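Local coordinates for CDP-glucose-4,6-dehydratase (Yersinia pseudotuberculosis, PDB 1RKX), which catalyses the dehydration of CDP-D-glucose to CDP-4-keto-6-deoxy-D-glucose with the help of bound NAD, at residues C[129-134]-C[190-195]; C[145-150]-C[259-264]; C[280-285]-C[325-330]. All blocks are in the same frame, centred on the assembly; numbering follows the deposited sequence.

In the fold
Contacts 1 and 2 share the large parallel sheet of the Rossmann-type domain. Contact 1 pairs strand 126-130 with strand 187-192, and contact 2 sets the loop 145-150 against strand 259-261, the next strand beyond 187-192. Their centres are about 9 Å apart, and their segments alternate along the chain: 129-134, 145-150, 190-195, 259-264. Contact 3 follows both in sequence and joins helices 272-283 and 322-338, its centre about 27 Å from that of contact 1 and about 31 Å from that of contact 2. Contact 1 thus holds the nicotinamide end of NAD, contact 2 builds onto the sheet edge near a subunit interface, and contact 3 packs helices farther out.

Contact 1. Residues C[129-134]-C[190-195]; sequences NITSDK and TVRAGN. With NAD (nicotinamide-adenine-dinucleotide), chain G.
T190 stands beside N129 on one face of the parallel sheet, both side chains pointing the same way, with T190 CG2 4.1 Å from N129 CB. A beta-branched threonine suits a strand, and its hydroxyl reaches E165 of helix 156-175 on this face. V191 binds at both of its backbone ends: its N donates to N129 O at 3.0 Å, and its O accepts from T131 N at 3.1 Å, nearly straight at 168°. The two bonds straddle I130. On the other face V191 CG1 lies anti to the carbonyl carbon (chi1 -68°), which leaves CG2 between the backbone N and that carbon, facing I130 CG1 at 3.5 Å; Y242 covers both residues.

R192 uses its aliphatic root here, CG lying 3.5 Å from T131 OG1, which is itself hydrogen-bonded to E165 OE2. R192 NE salt-bridges that same oxygen, and the extended chain carries NH1 to Y136. A193 O accepts a weak hydrogen bond from D133 N and comes within 3.2 Å of NAD C5N. At G194 the absence of a side chain lets D133 OD1 approach CA to 3.4 Å while nicotinamide C4N lies near the same CA. N195 meets the carboxylate through water, which donates to D133 OD2 and accepts from N195 ND2 at 3.0 Å.

S132 OG accepts from K134 N in an ST turn, bonds to Y157 OH and lies close to the nicotinamide. Y157 and K161 have the YxxxK spacing of short-chain dehydrogenases, and K161 NZ binds T131 O as well as NAD. Apolar contacts and regular bonds therefore secure the strands, whereas past their ends polar groups and a bare glycine backbone crowd round the nicotinamide, consistent with a site built to position its reactive C4N.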
loop_
_atom_site.group_PDB
_atom_site.type_symbol
_atom_site.label_atom_id
_atom_site.label_comp_id
_atom_site.label_asym_id
_atom_site.label_seq_id
_atom_site.Cartn_x
_atom_site.Cartn_y
_atom_site.Cartn_z
ATOM N N ASN C 129 -26.097 3.234 3.486
ATOM C CA ASN C 129 -25.656 4.457 4.124
ATOM C C ASN C 129 -24.853 5.327 3.166
ATOM O O ASN C 129 -23.766 4.952 2.732
ATOM C CB ASN C 129 -24.822 4.115 5.363
ATOM C CG ASN C 129 -24.176 5.332 5.974
ATOM O OD1 ASN C 129 -24.668 6.449 5.817
ATOM N ND2 ASN C 129 -23.075 5.125 6.692
ATOM N N ILE C 130 -25.404 6.487 2.841
ATOM C CA ILE C 130 -24.750 7.432 1.949
ATOM C C ILE C 130 -23.700 8.222 2.725
ATOM O O ILE C 130 -24.020 8.958 3.668
ATOM C CB ILE C 130 -25.758 8.438 1.337
ATOM C CG1 ILE C 130 -26.602 7.754 0.260
ATOM C CG2 ILE C 130 -25.019 9.622 0.723
ATOM C CD1 ILE C 130 -27.490 6.647 0.781
ATOM N N THR C 131 -22.444 8.062 2.336
ATOM C CA THR C 131 -21.377 8.796 2.997
ATOM C C THR C 131 -20.946 9.907 2.043
ATOM O O THR C 131 -21.645 10.918 1.926
ATOM C CB THR C 131 -20.202 7.854 3.375
ATOM O OG1 THR C 131 -19.698 7.194 2.209
ATOM C CG2 THR C 131 -20.682 6.810 4.374
ATOM N N SER C 132 -19.836 9.725 1.333
ATOM C CA SER C 132 -19.385 10.757 0.401
ATOM C C SER C 132 -18.171 10.306 -0.385
ATOM O O SER C 132 -17.463 9.406 0.037
ATOM C CB SER C 132 -19.021 12.037 1.163
ATOM O OG SER C 132 -18.493 13.022 0.285
ATOM N N ASP C 133 -17.942 10.924 -1.539
ATOM C CA ASP C 133 -16.764 10.592 -2.325
ATOM C C ASP C 133 -15.561 11.159 -1.555
ATOM O O ASP C 133 -14.421 10.739 -1.764
ATOM C CB ASP C 133 -16.856 11.202 -3.736
ATOM C CG ASP C 133 -16.944 12.717 -3.723
ATOM O OD1 ASP C 133 -17.715 13.260 -2.900
ATOM O OD2 ASP C 133 -16.253 13.367 -4.548
ATOM N N LYS C 134 -15.830 12.085 -0.634
ATOM C CA LYS C 134 -14.776 12.713 0.169
ATOM C C LYS C 134 -14.368 11.932 1.425
ATOM O O LYS C 134 -13.611 12.438 2.248
ATOM C CB LYS C 134 -15.205 14.127 0.582
ATOM C CG LYS C 134 -15.597 15.024 -0.584
ATOM C CD LYS C 134 -14.477 15.120 -1.604
ATOM C CE LYS C 134 -14.900 15.938 -2.821
ATOM N NZ LYS C 134 -15.197 17.358 -2.467
ATOM N N THR C 190 -22.246 0.856 2.408
ATOM C CA THR C 190 -22.056 2.295 2.310
ATOM C C THR C 190 -21.887 2.607 0.830
ATOM O O THR C 190 -21.404 1.767 0.064
ATOM C CB THR C 190 -20.811 2.804 3.088
ATOM O OG1 THR C 190 -19.644 2.076 2.683
ATOM C CG2 THR C 190 -21.025 2.656 4.591
ATOM N N VAL C 191 -22.310 3.797 0.423
ATOM C CA VAL C 191 -22.185 4.207 -0.968
ATOM C C VAL C 191 -21.465 5.549 -1.020
ATOM O O VAL C 191 -21.762 6.471 -0.260
ATOM C CB VAL C 191 -23.569 4.286 -1.671
ATOM C CG1 VAL C 191 -24.149 2.884 -1.799
ATOM C CG2 VAL C 191 -24.522 5.183 -0.899
ATOM N N ARG C 192 -20.506 5.642 -1.928
ATOM C CA ARG C 192 -19.682 6.831 -2.066
ATOM C C ARG C 192 -19.836 7.463 -3.442
ATOM O O ARG C 192 -19.555 6.828 -4.460
ATOM C CB ARG C 192 -18.224 6.431 -1.812
ATOM C CG ARG C 192 -18.057 5.638 -0.512
ATOM C CD ARG C 192 -16.793 4.782 -0.488
ATOM N NE ARG C 192 -16.732 3.944 0.712
ATOM C CZ ARG C 192 -15.819 3.008 0.929
ATOM N NH1 ARG C 192 -14.881 2.770 0.026
ATOM N NH2 ARG C 192 -15.837 2.314 2.059
ATOM N N ALA C 193 -20.273 8.718 -3.463
ATOM C CA ALA C 193 -20.474 9.441 -4.713
ATOM C C ALA C 193 -20.433 10.941 -4.455
ATOM O O ALA C 193 -20.663 11.389 -3.331
ATOM C CB ALA C 193 -21.821 9.055 -5.323
ATOM N N GLY C 194 -20.147 11.719 -5.492
ATOM C CA GLY C 194 -20.098 13.157 -5.319
ATOM C C GLY C 194 -20.394 13.911 -6.602
ATOM O O GLY C 194 -20.738 13.308 -7.621
ATOM N N ASN C 195 -20.273 15.233 -6.545
ATOM C CA ASN C 195 -20.497 16.081 -7.717
ATOM C C ASN C 195 -21.843 15.807 -8.383
ATOM O O ASN C 195 -21.934 15.689 -9.607
ATOM C CB ASN C 195 -19.382 15.845 -8.731
ATOM C CG ASN C 195 -18.023 15.711 -8.074
ATOM O OD1 ASN C 195 -17.494 16.667 -7.507
ATOM N ND2 ASN C 195 -17.458 14.511 -8.136
HETATM P PA NAD G . -29.167 18.448 1.030
HETATM O O1A NAD G . -28.677 19.507 1.937
HETATM O O2A NAD G . -30.070 18.866 -0.075
HETATM O O5B NAD G . -29.914 17.292 1.862
HETATM C C5B NAD G . -29.476 17.008 3.213
HETATM C C4B NAD G . -30.596 16.356 4.025
HETATM O O4B NAD G . -29.979 16.180 5.321
HETATM C C3B NAD G . -31.784 17.279 4.248
HETATM O O3B NAD G . -32.971 16.522 3.934
HETATM C C2B NAD G . -31.645 17.655 5.711
HETATM O O2B NAD G . -32.907 18.015 6.339
HETATM C C1B NAD G . -30.974 16.431 6.277
HETATM N N9A NAD G . -30.339 16.684 7.561
HETATM C C8A NAD G . -29.210 17.419 7.811
HETATM N N7A NAD G . -28.888 17.475 9.101
HETATM C C5A NAD G . -29.873 16.731 9.720
HETATM C C6A NAD G . -30.094 16.416 11.079
HETATM N N6A NAD G . -29.351 16.796 12.098
HETATM N N1A NAD G . -31.184 15.641 11.379
HETATM C C2A NAD G . -31.980 15.230 10.339
HETATM N N3A NAD G . -31.874 15.459 9.048
HETATM C C4A NAD G . -30.781 16.230 8.791
HETATM O O3 NAD G . -27.931 17.683 0.462
HETATM P PN NAD G . -27.829 16.448 -0.606
HETATM O O1N NAD G . -27.093 17.012 -1.742
HETATM O O2N NAD G . -29.206 16.015 -0.951
HETATM O O5D NAD G . -26.932 15.395 0.162
HETATM C C5D NAD G . -27.525 14.127 0.458
HETATM C C4D NAD G . -26.506 13.218 1.116
HETATM O O4D NAD G . -25.493 12.981 0.083
HETATM C C3D NAD G . -25.712 13.744 2.313
HETATM O O3D NAD G . -25.359 12.622 3.145
HETATM C C2D NAD G . -24.482 14.342 1.643
HETATM O O2D NAD G . -23.401 14.455 2.584
HETATM C C1D NAD G . -24.216 13.320 0.570
HETATM N N1N NAD G . -23.375 13.847 -0.499
HETATM C C2N NAD G . -23.861 14.726 -1.483
HETATM C C3N NAD G . -22.990 15.175 -2.614
HETATM C C7N NAD G . -23.592 16.051 -3.635
HETATM O O7N NAD G . -22.861 16.394 -4.576
HETATM N N7N NAD G . -24.871 16.480 -3.588
HETATM C C4N NAD G . -21.527 14.790 -2.599
HETATM C C5N NAD G . -21.173 13.879 -1.468
HETATM C C6N NAD G . -22.002 13.456 -0.537
HETATM O O HOH W 1 -15.457 12.641 -7.011
#

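Contact 2. Residues C[145-150]-C[259-264]; sequences YRENEA and GWNFGP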
loop_
_atom_site.group_PDB
_atom_site.type_symbol
_atom_site.label_atom_id
_atom_site.label_comp_id
_atom_site.label_asym_id
_atom_site.label_seq_id
_atom_site.Cartn_x
_atom_site.Cartn_y
_atom_site.Cartn_z
ATOM N N TYR C 145 -10.017 6.715 -6.588
ATOM C CA TYR C 145 -9.901 5.865 -5.414
ATOM C C TYR C 145 -10.642 4.546 -5.514
ATOM O O TYR C 145 -11.724 4.462 -6.088
ATOM C CB TYR C 145 -10.363 6.621 -4.168
ATOM C CG TYR C 145 -9.434 7.757 -3.827
ATOM C CD1 TYR C 145 -9.589 9.013 -4.411
ATOM C CD2 TYR C 145 -8.339 7.548 -2.991
ATOM C CE1 TYR C 145 -8.662 10.036 -4.173
ATOM C CE2 TYR C 145 -7.414 8.553 -2.747
ATOM C CZ TYR C 145 -7.577 9.791 -3.341
ATOM O OH TYR C 145 -6.637 10.765 -3.105
ATOM N N ARG C 146 -10.037 3.514 -4.943
ATOM C CA ARG C 146 -10.618 2.181 -4.945
ATOM C C ARG C 146 -11.220 1.972 -3.554
ATOM O O ARG C 146 -10.748 2.557 -2.582
ATOM C CB ARG C 146 -9.516 1.173 -5.310
ATOM C CG ARG C 146 -8.769 1.657 -6.578
ATOM C CD ARG C 146 -7.843 0.661 -7.286
ATOM N NE ARG C 146 -6.616 0.376 -6.562
ATOM C CZ ARG C 146 -5.431 0.146 -7.126
ATOM N NH1 ARG C 146 -5.272 0.173 -8.444
ATOM N NH2 ARG C 146 -4.395 -0.140 -6.356
ATOM N N GLU C 147 -12.270 1.164 -3.460
ATOM C CA GLU C 147 -12.950 0.960 -2.182
ATOM C C GLU C 147 -12.125 0.442 -1.013
ATOM O O GLU C 147 -12.504 0.641 0.142
ATOM C CB GLU C 147 -14.182 0.061 -2.374
ATOM C CG GLU C 147 -15.317 0.725 -3.140
ATOM C CD GLU C 147 -15.239 0.502 -4.640
ATOM O OE1 GLU C 147 -14.178 0.057 -5.136
ATOM O OE2 GLU C 147 -16.245 0.779 -5.323
ATOM N N ASN C 148 -10.999 -0.204 -1.301
ATOM C CA ASN C 148 -10.149 -0.751 -0.249
ATOM C C ASN C 148 -9.102 0.231 0.282
ATOM O O ASN C 148 -8.267 -0.145 1.101
ATOM C CB ASN C 148 -9.445 -2.019 -0.755
ATOM C CG ASN C 148 -8.381 -1.727 -1.806
ATOM O OD1 ASN C 148 -8.354 -0.652 -2.405
ATOM N ND2 ASN C 148 -7.504 -2.699 -2.042
ATOM N N GLU C 149 -9.143 1.482 -0.164
ATOM C CA GLU C 149 -8.158 2.453 0.295
ATOM C C GLU C 149 -8.583 3.189 1.570
ATOM O O GLU C 149 -9.759 3.210 1.939
ATOM C CB GLU C 149 -7.804 3.415 -0.849
ATOM C CG GLU C 149 -7.206 2.665 -2.068
ATOM C CD GLU C 149 -6.641 3.578 -3.151
ATOM O OE1 GLU C 149 -5.416 3.857 -3.132
ATOM O OE2 GLU C 149 -7.418 4.014 -4.019
ATOM N N ALA C 150 -7.602 3.793 2.235
ATOM C CA ALA C 150 -7.804 4.480 3.512
ATOM C C ALA C 150 -8.832 5.598 3.605
ATOM O O ALA C 150 -8.971 6.425 2.701
ATOM C CB ALA C 150 -6.463 4.990 4.026
ATOM N N GLY C 259 -18.477 -1.435 0.926
ATOM C CA GLY C 259 -18.501 -0.066 0.436
ATOM C C GLY C 259 -18.521 -0.048 -1.085
ATOM O O GLY C 259 -17.896 -0.902 -1.721
ATOM N N TRP C 260 -19.211 0.929 -1.672
ATOM C CA TRP C 260 -19.330 1.016 -3.127
ATOM C C TRP C 260 -19.204 2.423 -3.705
ATOM O O TRP C 260 -19.867 3.349 -3.246
ATOM C CB TRP C 260 -20.684 0.455 -3.576
ATOM C CG TRP C 260 -20.947 -0.946 -3.142
ATOM C CD1 TRP C 260 -21.359 -1.360 -1.909
ATOM C CD2 TRP C 260 -20.789 -2.126 -3.934
ATOM N NE1 TRP C 260 -21.469 -2.730 -1.882
ATOM C CE2 TRP C 260 -21.124 -3.227 -3.112
ATOM C CE3 TRP C 260 -20.396 -2.363 -5.259
ATOM C CZ2 TRP C 260 -21.077 -4.550 -3.572
ATOM C CZ3 TRP C 260 -20.347 -3.680 -5.721
ATOM C CH2 TRP C 260 -20.688 -4.757 -4.874
ATOM N N ASN C 261 -18.373 2.558 -4.737
ATOM C CA ASN C 261 -18.158 3.825 -5.434
ATOM C C ASN C 261 -19.122 3.972 -6.614
ATOM O O ASN C 261 -19.346 3.020 -7.362
ATOM C CB ASN C 261 -16.751 3.891 -6.038
ATOM C CG ASN C 261 -15.658 4.111 -5.013
ATOM O OD1 ASN C 261 -14.483 3.900 -5.314
ATOM N ND2 ASN C 261 -16.020 4.552 -3.821
ATOM N N PHE C 262 -19.661 5.171 -6.798
ATOM C CA PHE C 262 -20.525 5.450 -7.940
ATOM C C PHE C 262 -20.100 6.791 -8.520
ATOM O O PHE C 262 -20.009 7.796 -7.808
ATOM C CB PHE C 262 -22.010 5.475 -7.553
ATOM C CG PHE C 262 -22.555 4.130 -7.149
ATOM C CD1 PHE C 262 -22.715 3.807 -5.809
ATOM C CD2 PHE C 262 -22.896 3.180 -8.112
ATOM C CE1 PHE C 262 -23.209 2.563 -5.425
ATOM C CE2 PHE C 262 -23.393 1.926 -7.738
ATOM C CZ PHE C 262 -23.549 1.619 -6.397
ATOM N N GLY C 263 -19.818 6.797 -9.815
ATOM C CA GLY C 263 -19.392 8.014 -10.468
ATOM C C GLY C 263 -19.460 7.877 -11.976
ATOM O O GLY C 263 -19.736 6.794 -12.486
ATOM N N PRO C 264 -19.208 8.961 -12.718
ATOM C CA PRO C 264 -19.246 8.966 -14.183
ATOM C C PRO C 264 -17.950 8.452 -14.802
ATOM O O PRO C 264 -16.950 8.265 -14.108
ATOM C CB PRO C 264 -19.472 10.433 -14.500
ATOM C CG PRO C 264 -18.604 11.096 -13.462
ATOM C CD PRO C 264 -18.928 10.313 -12.199
HETATM O O HOH W 2 -17.608 0.782 -7.687
#
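E147 and N261 reach for each other from opposite directions, and their flat ends lie stacked, the carboxylate and amide planes only 18° apart. The carboxylate gets there by a bend: CG leaves anti to the carbonyl carbon, and chi2 of 91° then swings the acid group across N261. This brings E147 OE2 to the backbone of the strand, where N261 N donates to it at 2.8 Å. The bond meets the oxygen on its anti side, slightly off the carboxylate plane, and N261 CB lies 3.2 Å from the same atom. A water sits 2.7 Å from E147 OE2 and close to N261 O, so this buried acid oxygen has the N-H of N261 as a donor and the water as a second polar neighbour. Glutamate suits the place because its chain is long enough to span from the loop to the strand and still end in an acceptor.

Lower down the side chain, E147 CG rests 3.4 Å from G259 O, so that at G259 the glutamate meets backbone. That carbonyl is bonded to K309 of helix 308-314.

E147 owes its position to a type I turn from R146 to E149. E149 N donates to R146 O at 3.1 Å, and the turn is tied a second time as R146 N donates to E149 OE2 at 2.8 Å through the anti lone pair. R146 and E149 also form reciprocal salt bridges with E149 and R146 of the second subunit, whose W143 packs on E147. E147 O further accepts from R192 on the neighbouring strand. Here, then, a loop following strand 126-130 of a Rossmann-type fold is fastened by a glutamate to the outermost strand of the parallel sheet within this chain, next to a subunit interface.

Contact 3. Residues C[280-285]-C[325-330]; sequences VKYWGE and TLEYIV
Apolar packing dominates between Y282 and W283 on one helix and L326, E327 and V330 on the other. V330 is the wedge. Its two methyls part to serve both aromatic residues: CG1, anti to the backbone N (chi1 172°), lies 3.5 Å from W283 CE3, meeting the indole obliquely, while CG2 rests 3.9 Å from Y282 CB. A compact branched valine fits where the two helices come this near. L326 adds its CB, 3.9 Å from Y282 CE1, and carries the rest of its side chain on toward I275 and M279 of helix 272-283.

The aromatic contacts of Y282 are made largely with backbone. The tyrosine ring lies along helix 322-338, with CD1 3.3 Å from E327 CA and the carbonyl carbon of L326 at the ring edge. E327 crosses it at about a right angle. Its CB comes within 3.6 Å of Y282 CE1, and OE1 stands over one ring face, the carboxylate being turned 46° from the ring plane. A long acidic side chain suits this exposed position, where its carbon root can pack and its end can face solvent.

Polar interactions serve the margins. Y282 OH makes a weak hydrogen bond to N323 O, and K334, one turn beyond V330, bonds W283 O and lies against the indole as a cation-pi partner. Helix 272-283 ends just here, G284 taking up positive phi (91°) after its N has bonded V280 O. The chemistry implies a seam joined mainly by shape and hydrophobic cover, with a lysine charge near a helix C-terminus that it would probably stabilise.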
loop_
_atom_site.group_PDB
_atom_site.type_symbol
_atom_site.label_atom_id
_atom_site.label_comp_id
_atom_site.label_asym_id
_atom_site.label_seq_id
_atom_site.Cartn_x
_atom_site.Cartn_y
_atom_site.Cartn_z
ATOM N N VAL C 280 -25.372 27.531 -21.916
ATOM C CA VAL C 280 -25.764 28.768 -22.580
ATOM C C VAL C 280 -26.495 28.410 -23.871
ATOM O O VAL C 280 -27.484 29.045 -24.235
ATOM C CB VAL C 280 -24.532 29.638 -22.926
ATOM C CG1 VAL C 280 -24.909 30.704 -23.947
ATOM C CG2 VAL C 280 -24.001 30.302 -21.667
ATOM N N LYS C 281 -26.000 27.382 -24.550
ATOM C CA LYS C 281 -26.587 26.924 -25.800
ATOM C C LYS C 281 -27.942 26.270 -25.567
ATOM O O LYS C 281 -28.866 26.437 -26.362
ATOM C CB LYS C 281 -25.650 25.931 -26.490
ATOM C CG LYS C 281 -24.283 26.504 -26.820
ATOM C CD LYS C 281 -23.387 25.468 -27.480
ATOM C CE LYS C 281 -22.004 26.036 -27.761
ATOM N NZ LYS C 281 -21.105 25.025 -28.382
ATOM N N TYR C 282 -28.057 25.519 -24.479
ATOM C CA TYR C 282 -29.311 24.850 -24.161
ATOM C C TYR C 282 -30.347 25.847 -23.670
ATOM O O TYR C 282 -31.547 25.660 -23.878
ATOM C CB TYR C 282 -29.082 23.776 -23.096
ATOM C CG TYR C 282 -28.259 22.606 -23.579
ATOM C CD1 TYR C 282 -27.723 21.688 -22.679
ATOM C CD2 TYR C 282 -28.020 22.408 -24.941
ATOM C CE1 TYR C 282 -26.969 20.604 -23.120
ATOM C CE2 TYR C 282 -27.269 21.330 -25.391
ATOM C CZ TYR C 282 -26.745 20.432 -24.476
ATOM O OH TYR C 282 -25.989 19.371 -24.917
ATOM N N TRP C 283 -29.879 26.910 -23.024
ATOM C CA TRP C 283 -30.777 27.927 -22.501
ATOM C C TRP C 283 -31.265 28.861 -23.596
ATOM O O TRP C 283 -32.468 29.061 -23.758
ATOM C CB TRP C 283 -30.082 28.736 -21.406
ATOM C CG TRP C 283 -31.014 29.659 -20.689
ATOM C CD1 TRP C 283 -31.354 30.932 -21.051
ATOM C CD2 TRP C 283 -31.767 29.364 -19.506
ATOM N NE1 TRP C 283 -32.273 31.447 -20.167
ATOM C CE2 TRP C 283 -32.544 30.506 -19.209
ATOM C CE3 TRP C 283 -31.862 28.243 -18.668
ATOM C CZ2 TRP C 283 -33.406 30.560 -18.110
ATOM C CZ3 TRP C 283 -32.720 28.297 -17.574
ATOM C CH2 TRP C 283 -33.481 29.450 -17.306
ATOM N N GLY C 284 -30.329 29.434 -24.344
ATOM C CA GLY C 284 -30.693 30.341 -25.414
ATOM C C GLY C 284 -30.763 31.780 -24.947
ATOM O O GLY C 284 -30.264 32.117 -23.871
ATOM N N GLU C 285 -31.388 32.628 -25.757
ATOM C CA GLU C 285 -31.523 34.045 -25.443
ATOM C C GLU C 285 -31.676 34.289 -23.948
ATOM O O GLU C 285 -32.524 33.687 -23.291
ATOM C CB GLU C 285 -32.716 34.639 -26.191
ATOM C CG GLU C 285 -32.560 34.614 -27.704
ATOM C CD GLU C 285 -33.714 35.282 -28.424
ATOM O OE1 GLU C 285 -33.945 36.488 -28.186
ATOM O OE2 GLU C 285 -34.390 34.603 -29.228
ATOM N N THR C 325 -27.138 15.270 -19.651
ATOM C CA THR C 325 -27.487 15.705 -18.299
ATOM C C THR C 325 -27.729 17.212 -18.215
ATOM O O THR C 325 -28.722 17.653 -17.629
ATOM C CB THR C 325 -26.380 15.281 -17.301
ATOM O OG1 THR C 325 -26.411 13.853 -17.160
ATOM C CG2 THR C 325 -26.578 15.942 -15.932
ATOM N N LEU C 326 -26.838 18.003 -18.805
ATOM C CA LEU C 326 -26.991 19.458 -18.784
ATOM C C LEU C 326 -28.267 19.885 -19.513
ATOM O O LEU C 326 -28.916 20.859 -19.133
ATOM C CB LEU C 326 -25.773 20.137 -19.429
ATOM C CG LEU C 326 -24.452 20.061 -18.653
ATOM C CD1 LEU C 326 -23.327 20.694 -19.463
ATOM C CD2 LEU C 326 -24.613 20.778 -17.313
ATOM N N GLU C 327 -28.617 19.157 -20.566
ATOM C CA GLU C 327 -29.823 19.463 -21.320
ATOM C C GLU C 327 -31.034 19.270 -20.409
ATOM O O GLU C 327 -31.935 20.103 -20.388
ATOM C CB GLU C 327 -29.913 18.561 -22.552
ATOM C CG GLU C 327 -31.222 18.653 -23.309
ATOM C CD GLU C 327 -31.117 18.085 -24.707
ATOM O OE1 GLU C 327 -30.794 18.853 -25.634
ATOM O OE2 GLU C 327 -31.340 16.869 -24.878
ATOM N N TYR C 328 -31.049 18.178 -19.655
ATOM C CA TYR C 328 -32.148 17.922 -18.728
ATOM C C TYR C 328 -32.205 18.979 -17.615
ATOM O O TYR C 328 -33.301 19.364 -17.194
ATOM C CB TYR C 328 -32.019 16.533 -18.087
ATOM C CG TYR C 328 -32.535 15.373 -18.924
ATOM C CD1 TYR C 328 -31.673 14.608 -19.711
ATOM C CD2 TYR C 328 -33.888 15.026 -18.902
ATOM C CE1 TYR C 328 -32.147 13.520 -20.454
ATOM C CE2 TYR C 328 -34.372 13.941 -19.641
ATOM C CZ TYR C 328 -33.496 13.194 -20.413
ATOM O OH TYR C 328 -33.975 12.123 -21.138
ATOM N N ILE C 329 -31.036 19.444 -17.151
ATOM C CA ILE C 329 -30.941 20.442 -16.078
ATOM C C ILE C 329 -31.614 21.738 -16.495
ATOM O O ILE C 329 -32.467 22.269 -15.785
ATOM C CB ILE C 329 -29.465 20.783 -15.711
ATOM C CG1 ILE C 329 -28.684 19.511 -15.377
ATOM C CG2 ILE C 329 -29.428 21.764 -14.547
ATOM C CD1 ILE C 329 -29.367 18.620 -14.406
ATOM N N VAL C 330 -31.212 22.251 -17.651
ATOM C CA VAL C 330 -31.774 23.491 -18.158
ATOM C C VAL C 330 -33.273 23.318 -18.374
ATOM O O VAL C 330 -34.065 24.202 -18.045
ATOM C CB VAL C 330 -31.092 23.907 -19.485
ATOM C CG1 VAL C 330 -31.816 25.100 -20.099
ATOM C CG2 VAL C 330 -29.635 24.255 -19.225
#